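Local coordinates for protein Niban 2 (Homo sapiens, PDB 7CTP) that may help to suppress apoptosis and may promote melanoma cell invasion, as a PH-domain protein of the Niban family, at residues L58-P63 against N442-F447; E359-F364 against R474-Y479; R393-P398 against E438-A443. All coordinates share one frame; numbering follows the deposited sequence.

Interaction 1: residues L58-P63 against N442-F447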
loop_
_atom_site.group_PDB
_atom_site.type_symbol
_atom_site.label_atom_id
_atom_site.label_comp_id
_atom_site.label_asym_id
_atom_site.label_seq_id
_atom_site.Cartn_x
_atom_site.Cartn_y
_atom_site.Cartn_z
ATOM N N LEU A 58 5.506 -1.675 22.553
ATOM C CA LEU A 58 6.838 -1.483 22.011
ATOM C C LEU A 58 6.857 -1.917 20.552
ATOM O O LEU A 58 6.039 -2.733 20.119
ATOM C CB LEU A 58 7.865 -2.283 22.807
ATOM C CG LEU A 58 7.872 -2.004 24.307
ATOM C CD1 LEU A 58 8.947 -2.828 24.973
ATOM C CD2 LEU A 58 8.078 -0.519 24.569
ATOM N N TRP A 59 7.790 -1.353 19.792
ATOM C CA TRP A 59 7.976 -1.686 18.387
ATOM C C TRP A 59 9.333 -2.357 18.209
ATOM O O TRP A 59 10.341 -1.884 18.745
ATOM C CB TRP A 59 7.879 -0.437 17.499
ATOM C CG TRP A 59 6.582 0.349 17.624
ATOM C CD1 TRP A 59 5.453 -0.018 18.308
ATOM C CD2 TRP A 59 6.291 1.628 17.035
ATOM N NE1 TRP A 59 4.484 0.953 18.184
ATOM C CE2 TRP A 59 4.972 1.973 17.407
ATOM C CE3 TRP A 59 7.017 2.516 16.230
ATOM C CZ2 TRP A 59 4.366 3.166 17.003
ATOM C CZ3 TRP A 59 6.411 3.701 15.831
ATOM C CH2 TRP A 59 5.099 4.014 16.218
ATOM N N ARG A 60 9.344 -3.465 17.475
ATOM C CA ARG A 60 10.568 -4.202 17.192
ATOM C C ARG A 60 11.561 -3.305 16.462
ATOM O O ARG A 60 11.196 -2.587 15.529
ATOM C CB ARG A 60 10.207 -5.432 16.360
ATOM C CG ARG A 60 11.314 -6.380 16.045
ATOM C CD ARG A 60 10.811 -7.419 15.045
ATOM N NE ARG A 60 9.640 -8.136 15.557
ATOM C CZ ARG A 60 9.691 -9.057 16.514
ATOM N NH1 ARG A 60 10.857 -9.396 17.054
ATOM N NH2 ARG A 60 8.576 -9.653 16.930
ATOM N N LYS A 61 12.819 -3.321 16.907
ATOM C CA LYS A 61 13.824 -2.404 16.378
ATOM C C LYS A 61 14.741 -3.044 15.342
ATOM O O LYS A 61 15.252 -2.341 14.463
ATOM C CB LYS A 61 14.654 -1.828 17.532
ATOM C CG LYS A 61 13.805 -1.065 18.558
ATOM C CD LYS A 61 14.650 -0.225 19.508
ATOM C CE LYS A 61 13.923 1.046 19.935
ATOM N NZ LYS A 61 12.489 1.047 19.540
ATOM N N VAL A 62 14.955 -4.352 15.421
ATOM C CA VAL A 62 15.738 -5.097 14.440
ATOM C C VAL A 62 14.786 -6.106 13.811
ATOM O O VAL A 62 13.923 -6.641 14.521
ATOM C CB VAL A 62 16.940 -5.794 15.101
ATOM C CG1 VAL A 62 16.485 -6.556 16.342
ATOM C CG2 VAL A 62 17.627 -6.750 14.130
ATOM N N PRO A 63 14.884 -6.394 12.510
ATOM C CA PRO A 63 14.005 -7.411 11.924
ATOM C C PRO A 63 14.233 -8.775 12.554
ATOM O O PRO A 63 15.283 -9.064 13.134
ATOM C CB PRO A 63 14.398 -7.418 10.438
ATOM C CG PRO A 63 15.004 -6.088 10.204
ATOM C CD PRO A 63 15.710 -5.735 11.481
ATOM N N ASN A 442 3.776 -5.847 17.171
ATOM C CA ASN A 442 4.058 -5.064 18.371
ATOM C C ASN A 442 3.633 -5.819 19.626
ATOM O O ASN A 442 4.316 -5.761 20.654
ATOM C CB ASN A 442 3.360 -3.708 18.305
ATOM C CG ASN A 442 3.897 -2.824 17.181
ATOM O OD1 ASN A 442 4.908 -3.144 16.547
ATOM N ND2 ASN A 442 3.220 -1.711 16.934
ATOM N N ALA A 443 2.517 -6.546 19.558
ATOM C CA ALA A 443 2.039 -7.271 20.734
ATOM C C ALA A 443 3.008 -8.379 21.126
ATOM O O ALA A 443 3.339 -8.540 22.311
ATOM C CB ALA A 443 0.635 -7.831 20.484
ATOM N N VAL A 444 3.480 -9.158 20.151
ATOM C CA VAL A 444 4.378 -10.258 20.492
ATOM C C VAL A 444 5.757 -9.733 20.868
ATOM O O VAL A 444 6.410 -10.279 21.763
ATOM C CB VAL A 444 4.444 -11.295 19.355
ATOM C CG1 VAL A 444 3.059 -11.901 19.126
ATOM C CG2 VAL A 444 5.004 -10.681 18.095
ATOM N N TYR A 445 6.221 -8.658 20.216
ATOM C CA TYR A 445 7.502 -8.071 20.612
ATOM C C TYR A 445 7.434 -7.546 22.040
ATOM O O TYR A 445 8.340 -7.779 22.851
ATOM C CB TYR A 445 7.901 -6.946 19.657
ATOM C CG TYR A 445 9.185 -6.250 20.076
ATOM C CD1 TYR A 445 10.414 -6.888 19.953
ATOM C CD2 TYR A 445 9.162 -4.968 20.609
ATOM C CE1 TYR A 445 11.585 -6.268 20.339
ATOM C CE2 TYR A 445 10.334 -4.337 21.001
ATOM C CZ TYR A 445 11.539 -4.993 20.861
ATOM O OH TYR A 445 12.715 -4.374 21.245
ATOM N N THR A 446 6.362 -6.815 22.356
ATOM C CA THR A 446 6.172 -6.311 23.712
ATOM C C THR A 446 6.095 -7.456 24.715
ATOM O O THR A 446 6.727 -7.409 25.779
ATOM C CB THR A 446 4.908 -5.458 23.780
ATOM O OG1 THR A 446 5.016 -4.364 22.858
ATOM C CG2 THR A 446 4.718 -4.913 25.188
ATOM N N PHE A 447 5.323 -8.498 24.387
ATOM C CA PHE A 447 5.202 -9.641 25.288
ATOM C C PHE A 447 6.561 -10.265 25.569
ATOM O O PHE A 447 6.892 -10.559 26.722
ATOM C CB PHE A 447 4.254 -10.699 24.715
ATOM C CG PHE A 447 4.025 -11.860 25.652
ATOM C CD1 PHE A 447 3.167 -11.730 26.736
ATOM C CD2 PHE A 447 4.693 -13.066 25.467
ATOM C CE1 PHE A 447 2.967 -12.788 27.614
ATOM C CE2 PHE A 447 4.496 -14.126 26.338
ATOM C CZ PHE A 447 3.632 -13.990 27.407
HETATM O O HOH W 1 6.996 -4.428 16.203
HETATM O O HOH W 2 8.774 -11.274 19.729
HETATM O O HOH W 3 14.381 -5.099 18.682
#

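Interaction 2: residues E359-F364 against R474-Y479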
loop_
_atom_site.group_PDB
_atom_site.type_symbol
_atom_site.label_atom_id
_atom_site.label_comp_id
_atom_site.label_asym_id
_atom_site.label_seq_id
_atom_site.Cartn_x
_atom_site.Cartn_y
_atom_site.Cartn_z
ATOM N N GLU A 359 -9.947 -9.779 16.245
ATOM C CA GLU A 359 -9.446 -11.108 15.909
ATOM C C GLU A 359 -7.942 -11.215 16.150
ATOM O O GLU A 359 -7.461 -12.248 16.629
ATOM C CB GLU A 359 -9.801 -11.458 14.463
ATOM C CG GLU A 359 -9.359 -12.860 14.013
ATOM C CD GLU A 359 -10.178 -13.997 14.637
ATOM O OE1 GLU A 359 -9.787 -15.166 14.447
ATOM O OE2 GLU A 359 -11.201 -13.727 15.299
ATOM N N VAL A 360 -7.180 -10.157 15.838
ATOM C CA VAL A 360 -5.757 -10.148 16.174
ATOM C C VAL A 360 -5.566 -10.371 17.672
ATOM O O VAL A 360 -4.726 -11.171 18.100
ATOM C CB VAL A 360 -5.109 -8.827 15.725
ATOM C CG1 VAL A 360 -3.705 -8.696 16.340
ATOM C CG2 VAL A 360 -5.056 -8.771 14.201
ATOM N N ARG A 361 -6.352 -9.666 18.482
ATOM C CA ARG A 361 -6.294 -9.819 19.932
ATOM C C ARG A 361 -6.585 -11.258 20.339
ATOM O O ARG A 361 -5.873 -11.843 21.164
ATOM C CB ARG A 361 -7.289 -8.856 20.580
ATOM C CG ARG A 361 -7.136 -8.645 22.095
ATOM C CD ARG A 361 -8.407 -8.013 22.654
ATOM N NE ARG A 361 -8.219 -7.387 23.962
ATOM C CZ ARG A 361 -8.350 -8.024 25.122
ATOM N NH1 ARG A 361 -8.656 -9.313 25.137
ATOM N NH2 ARG A 361 -8.174 -7.370 26.265
ATOM N N ASP A 362 -7.621 -11.853 19.746
ATOM C CA ASP A 362 -8.000 -13.213 20.111
ATOM C C ASP A 362 -6.928 -14.215 19.701
ATOM O O ASP A 362 -6.637 -15.159 20.442
ATOM C CB ASP A 362 -9.346 -13.564 19.478
ATOM C CG ASP A 362 -10.484 -12.718 20.018
ATOM O OD1 ASP A 362 -10.264 -11.982 21.010
ATOM O OD2 ASP A 362 -11.599 -12.783 19.455
ATOM N N VAL A 363 -6.327 -14.024 18.523
ATOM C CA VAL A 363 -5.272 -14.929 18.083
ATOM C C VAL A 363 -4.050 -14.794 18.982
ATOM O O VAL A 363 -3.404 -15.789 19.338
ATOM C CB VAL A 363 -4.926 -14.660 16.606
ATOM C CG1 VAL A 363 -3.623 -15.349 16.227
ATOM C CG2 VAL A 363 -6.058 -15.161 15.697
ATOM N N PHE A 364 -3.719 -13.557 19.361
ATOM C CA PHE A 364 -2.597 -13.316 20.263
ATOM C C PHE A 364 -2.830 -13.999 21.604
ATOM O O PHE A 364 -1.958 -14.708 22.118
ATOM C CB PHE A 364 -2.418 -11.811 20.449
ATOM C CG PHE A 364 -1.425 -11.439 21.509
ATOM C CD1 PHE A 364 -0.082 -11.759 21.367
ATOM C CD2 PHE A 364 -1.836 -10.763 22.646
ATOM C CE1 PHE A 364 0.835 -11.414 22.346
ATOM C CE2 PHE A 364 -0.925 -10.414 23.628
ATOM C CZ PHE A 364 0.408 -10.739 23.478
ATOM N N ARG A 474 -0.999 -7.322 31.000
ATOM C CA ARG A 474 -0.428 -5.995 30.779
ATOM C C ARG A 474 -0.345 -5.666 29.294
ATOM O O ARG A 474 -0.594 -4.522 28.892
ATOM C CB ARG A 474 0.964 -5.896 31.400
ATOM C CG ARG A 474 0.979 -5.561 32.875
ATOM C CD ARG A 474 2.395 -5.610 33.425
ATOM N NE ARG A 474 3.230 -4.517 32.929
ATOM C CZ ARG A 474 4.550 -4.597 32.779
ATOM N NH1 ARG A 474 5.187 -5.721 33.085
ATOM N NH2 ARG A 474 5.235 -3.555 32.322
ATOM N N VAL A 475 0.047 -6.642 28.476
ATOM C CA VAL A 475 0.177 -6.399 27.043
ATOM C C VAL A 475 -1.196 -6.197 26.413
ATOM O O VAL A 475 -1.367 -5.370 25.509
ATOM C CB VAL A 475 0.966 -7.547 26.382
ATOM C CG1 VAL A 475 1.021 -7.379 24.860
ATOM C CG2 VAL A 475 2.372 -7.600 26.957
ATOM N N LEU A 476 -2.202 -6.927 26.897
ATOM C CA LEU A 476 -3.556 -6.755 26.383
ATOM C C LEU A 476 -4.082 -5.342 26.631
ATOM O O LEU A 476 -4.782 -4.776 25.780
ATOM C CB LEU A 476 -4.489 -7.795 27.006
ATOM C CG LEU A 476 -4.305 -9.249 26.567
ATOM C CD1 LEU A 476 -5.172 -10.172 27.429
ATOM C CD2 LEU A 476 -4.614 -9.441 25.073
ATOM N N LYS A 477 -3.769 -4.749 27.790
ATOM C CA LYS A 477 -4.230 -3.380 28.032
ATOM C C LYS A 477 -3.502 -2.389 27.130
ATOM O O LYS A 477 -4.121 -1.457 26.600
ATOM C CB LYS A 477 -4.075 -2.995 29.510
ATOM C CG LYS A 477 -4.841 -3.925 30.443
ATOM C CD LYS A 477 -5.418 -3.272 31.693
ATOM C CE LYS A 477 -6.143 -4.313 32.562
ATOM N NZ LYS A 477 -5.220 -5.251 33.281
ATOM N N LYS A 478 -2.197 -2.591 26.915
ATOM C CA LYS A 478 -1.487 -1.756 25.948
ATOM C C LYS A 478 -2.049 -1.961 24.546
ATOM O O LYS A 478 -2.205 -0.998 23.785
ATOM C CB LYS A 478 0.013 -2.057 25.973
ATOM C CG LYS A 478 0.691 -1.788 27.326
ATOM C CD LYS A 478 2.136 -2.273 27.318
ATOM C CE LYS A 478 2.781 -2.142 28.698
ATOM N NZ LYS A 478 2.968 -0.719 29.098
ATOM N N TYR A 479 -2.368 -3.210 24.194
ATOM C CA TYR A 479 -2.937 -3.482 22.878
ATOM C C TYR A 479 -4.256 -2.743 22.679
ATOM O O TYR A 479 -4.492 -2.139 21.623
ATOM C CB TYR A 479 -3.141 -4.985 22.680
ATOM C CG TYR A 479 -3.755 -5.301 21.333
ATOM C CD1 TYR A 479 -5.137 -5.312 21.151
ATOM C CD2 TYR A 479 -2.945 -5.545 20.230
ATOM C CE1 TYR A 479 -5.689 -5.579 19.901
ATOM C CE2 TYR A 479 -3.488 -5.813 18.985
ATOM C CZ TYR A 479 -4.856 -5.826 18.830
ATOM O OH TYR A 479 -5.376 -6.091 17.585
#

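Interaction 3: residues R393-P398 against E438-A443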
loop_
_atom_site.group_PDB
_atom_site.type_symbol
_atom_site.label_atom_id
_atom_site.label_comp_id
_atom_site.label_asym_id
_atom_site.label_seq_id
_atom_site.Cartn_x
_atom_site.Cartn_y
_atom_site.Cartn_z
ATOM N N ARG A 393 7.273 -14.807 15.730
ATOM C CA ARG A 393 6.984 -14.737 14.302
ATOM C C ARG A 393 5.495 -14.744 13.990
ATOM O O ARG A 393 5.125 -14.844 12.811
ATOM C CB ARG A 393 7.652 -15.906 13.582
ATOM C CG ARG A 393 9.109 -16.032 13.900
ATOM C CD ARG A 393 9.822 -16.956 12.943
ATOM N NE ARG A 393 11.247 -16.657 12.965
ATOM C CZ ARG A 393 11.872 -15.937 12.043
ATOM N NH1 ARG A 393 11.203 -15.463 10.995
ATOM N NH2 ARG A 393 13.171 -15.706 12.166
ATOM N N LEU A 394 4.644 -14.640 15.016
ATOM C CA LEU A 394 3.202 -14.817 14.835
ATOM C C LEU A 394 2.634 -13.859 13.791
ATOM O O LEU A 394 1.781 -14.246 12.982
ATOM C CB LEU A 394 2.488 -14.631 16.172
ATOM C CG LEU A 394 0.962 -14.683 16.187
ATOM C CD1 LEU A 394 0.470 -15.992 15.586
ATOM C CD2 LEU A 394 0.457 -14.513 17.609
ATOM N N ALA A 395 3.100 -12.609 13.783
ATOM C CA ALA A 395 2.503 -11.635 12.874
ATOM C C ALA A 395 2.709 -12.001 11.412
ATOM O O ALA A 395 2.010 -11.456 10.550
ATOM C CB ALA A 395 3.061 -10.238 13.135
ATOM N N TYR A 396 3.635 -12.910 11.115
ATOM C CA TYR A 396 3.917 -13.329 9.749
ATOM C C TYR A 396 3.522 -14.774 9.479
ATOM O O TYR A 396 3.898 -15.324 8.437
ATOM C CB TYR A 396 5.401 -13.119 9.440
ATOM C CG TYR A 396 5.822 -11.687 9.656
ATOM C CD1 TYR A 396 5.655 -10.740 8.652
ATOM C CD2 TYR A 396 6.330 -11.263 10.883
ATOM C CE1 TYR A 396 6.006 -9.427 8.846
ATOM C CE2 TYR A 396 6.680 -9.941 11.084
ATOM C CZ TYR A 396 6.519 -9.032 10.060
ATOM O OH TYR A 396 6.862 -7.713 10.247
ATOM N N HIS A 397 2.785 -15.402 10.391
ATOM C CA HIS A 397 2.421 -16.800 10.221
ATOM C C HIS A 397 1.442 -16.913 9.063
ATOM O O HIS A 397 0.385 -16.268 9.096
ATOM C CB HIS A 397 1.802 -17.356 11.500
ATOM C CG HIS A 397 1.777 -18.851 11.554
ATOM N ND1 HIS A 397 0.871 -19.606 10.841
ATOM C CD2 HIS A 397 2.549 -19.731 12.233
ATOM C CE1 HIS A 397 1.085 -20.888 11.077
ATOM N NE2 HIS A 397 2.097 -20.992 11.922
ATOM N N PRO A 398 1.746 -17.697 8.026
ATOM C CA PRO A 398 0.885 -17.707 6.829
ATOM C C PRO A 398 -0.499 -18.286 7.060
ATOM O O PRO A 398 -1.387 -18.048 6.240
ATOM C CB PRO A 398 1.674 -18.561 5.827
ATOM C CG PRO A 398 3.048 -18.719 6.400
ATOM C CD PRO A 398 2.925 -18.564 7.881
ATOM N N GLU A 438 1.112 -5.043 11.819
ATOM C CA GLU A 438 1.949 -4.222 12.689
ATOM C C GLU A 438 1.548 -4.393 14.147
ATOM O O GLU A 438 2.401 -4.590 15.019
ATOM C CB GLU A 438 1.848 -2.754 12.268
ATOM C CG GLU A 438 2.485 -2.475 10.916
ATOM C CD GLU A 438 2.108 -1.118 10.345
ATOM O OE1 GLU A 438 2.813 -0.661 9.421
ATOM O OE2 GLU A 438 1.111 -0.519 10.803
ATOM N N GLN A 439 0.248 -4.331 14.431
ATOM C CA GLN A 439 -0.183 -4.386 15.828
ATOM C C GLN A 439 0.042 -5.769 16.426
ATOM O O GLN A 439 0.344 -5.892 17.621
ATOM C CB GLN A 439 -1.639 -3.962 15.952
ATOM C CG GLN A 439 -1.853 -2.478 15.684
ATOM C CD GLN A 439 -0.806 -1.604 16.362
ATOM O OE1 GLN A 439 -0.679 -1.607 17.587
ATOM N NE2 GLN A 439 -0.055 -0.850 15.567
ATOM N N MET A 440 -0.077 -6.823 15.614
ATOM C CA MET A 440 0.264 -8.155 16.106
ATOM C C MET A 440 1.756 -8.262 16.398
ATOM O O MET A 440 2.154 -8.797 17.441
ATOM C CB MET A 440 -0.165 -9.224 15.106
ATOM C CG MET A 440 0.230 -10.640 15.507
ATOM S SD MET A 440 -0.684 -11.208 16.961
ATOM C CE MET A 440 -2.012 -12.081 16.147
ATOM N N ASP A 441 2.599 -7.749 15.496
ATOM C CA ASP A 441 4.038 -7.798 15.737
ATOM C C ASP A 441 4.405 -7.004 16.981
ATOM O O ASP A 441 5.248 -7.435 17.776
ATOM C CB ASP A 441 4.809 -7.272 14.527
ATOM C CG ASP A 441 6.295 -7.623 14.580
ATOM O OD1 ASP A 441 6.629 -8.809 14.799
ATOM O OD2 ASP A 441 7.130 -6.708 14.376
ATOM N N ASN A 442 3.776 -5.847 17.171
ATOM C CA ASN A 442 4.058 -5.064 18.371
ATOM C C ASN A 442 3.633 -5.819 19.626
ATOM O O ASN A 442 4.316 -5.761 20.654
ATOM C CB ASN A 442 3.360 -3.708 18.305
ATOM C CG ASN A 442 3.897 -2.824 17.181
ATOM O OD1 ASN A 442 4.908 -3.144 16.547
ATOM N ND2 ASN A 442 3.220 -1.711 16.934
ATOM N N ALA A 443 2.517 -6.546 19.558
ATOM C CA ALA A 443 2.039 -7.271 20.734
ATOM C C ALA A 443 3.008 -8.379 21.126
ATOM O O ALA A 443 3.339 -8.540 22.311
ATOM C CB ALA A 443 0.635 -7.831 20.484
HETATM O O HOH W 4 5.772 -11.469 14.532
HETATM O O HOH W 5 8.510 -7.116 12.137
#

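Interaction 1: residues L58-P63 against N442-F447
Tyr445 lays the face of its ring against the backbone of Arg60, and the other side chains arrange themselves round this meeting. Arg60 CA stands 3.6 Å from the Tyr445 ring centroid and only 3° off the ring normal, a nearly ideal CH-pi contact. With CG anti to the backbone N, the ring is carried out from the helix against the extended loop, where Leu58 CB meets its edge at CE2. The Arg60 chain bends at chi3, bringing its guanidinium back beside the same ring, CD1 over one guanidinium face and the two planes 68° apart; Val444 CG2 lies at the guanidinium edge, and Arg60 NH2 forms a salt bridge with Asp441 OD1. The Trp59 ring and Asn442 amide planes differ by 16°, with Asn442 ND2 3.1 Å from Trp59 CD1; ND2 and NE1 are both donors and make no hydrogen bond. The amide OD1 accepts from a water held by Arg60 N. At the other end, Leu58 N donates to Thr446 OG1 at 2.8 Å, and that hydroxyl donates to Asn442 O. The loop linking helix 10-48 to strand 70-77 thus lies on helix 422-455, whose Phe447 packs on helices 342-378 and 464-511.

Interaction 2: residues E359-F364 against R474-Y479
Antiparallel helix packing within the helical part of the Niban 2 chain joins helix 342-378 to helix 464-511, and residues 359-364 and 474-479 illustrate how long side chains bridge two well-separated backbones. The local axes approach to 11.5 Å and run at 169° to each other, leaving room for two aromatic rings that reach across from opposite helices. Tyr479 extends from one side, with CG anti to the backbone N (chi1 179°), until its hydroxyl reaches Val360; Tyr479 OH lies 3.3 Å from Val360 CB, and Tyr479 CE2 rests 3.9 Å from Val360 CG1. The hydroxyl also hydrogen-bonds to the carbonyl oxygen of Phe357, so its polar end has a partner just before residues 359-364, on the same helix. Phe364 answers from the facing helix, its CZ 3.7 Å from Val475 CG1, while Leu476 CD2 sits at the ring edge, near its plane, 3.9 Å from Phe364 CD2.

Arg361 borders this apolar layer. Its CB touches Tyr479 CE1 at 3.7 Å, and the chain then runs extended past Leu476 to Asp480, with which NE forms a salt bridge. The guanidinium plane stands 78° from the Tyr479 ring, so the two groups do not stack. Val360 also packs on Met436 and Met440 of helix 422-455, tying the pair to a third helix. Leu476 makes double use of one methyl: the CD2 that meets the edge of Phe364 also lies over the centre of the Arg361 guanidinium, 4.0 Å above its plane.

Interaction 3: residues R393-P398 against E438-A443
Apolar packing comes first, and it centres on Met440, which meets Leu394 and Ala395 with different parts of its chain. CG of Met440 lies 3.6 Å from Ala395 CA, and the side chain then bends at chi2 (68°) and chi3 (95°), turning SD and CE to Leu394. There Met440 SD comes within 3.6 Å of Leu394 CD2, and CE follows along the same branch. Ala395 points its methyl toward the helix, where CB rests 3.5 Å from Asp441 N and close to Asp441 CB; the small side chain lets the two backbones come near, with Ala395 CA and Asp441 CA 5.0 Å apart. Replacing Met440 by an alanine would remove the sulfur and terminal methyl, and would probably leave Leu394 CD2 without the sulfur that it packs against and open a gap beside Val360 and Val363 of helix 342-378.

The polar part is carried by Asp441 through water. One water accepts from Ala395 N and donates to Asp441 OD1 at 2.8 Å; a second joins Asp441 OD2, at 2.7 Å, to the hydroxyl of Tyr396. The two carboxylate oxygens therefore hold successive residues of the loop, and OD1 also forms a salt bridge with Arg60, which would be expected to stabilise the buried negative charge.

Ring and carboxylate contact is looser: Tyr396 CE2 stands 3.9 Å from Asp441 OD1, with the planes 70° apart. A bound glycerol, probably from the crystallisation liquor, lies about 4 Å from the tyrosine side chain.

Together these contacts seat a short 3-10 turn, residues 394-395, on the side of helix 422-455, an example of a loop between helices packing onto a long helix through small and flexible side chains.

In the fold
From the N terminus, the chain leaves helix 10-48 and lays residues 58-63, in the loop before strand 70-77, on helix 422-455; interaction 1 thereby closes a loop of nearly 380 residues that contains the whole seven-stranded sheet. Interaction 2 begins within that loop, on helix 342-378, and ends beyond it on helix 464-511, so the two cross. Interaction 3 is local by comparison, returning the loop after helix 384-391 to helix 422-455 entirely between the two halves of interaction 2. Helix 422-455 is the common element: the segments of interactions 1 and 3 overlap there at Asn442 and Ala443, the salt bridge from Arg60 to Asp441 links them physically, and Ala443 O packs against Phe364 and Val475 of interaction 2.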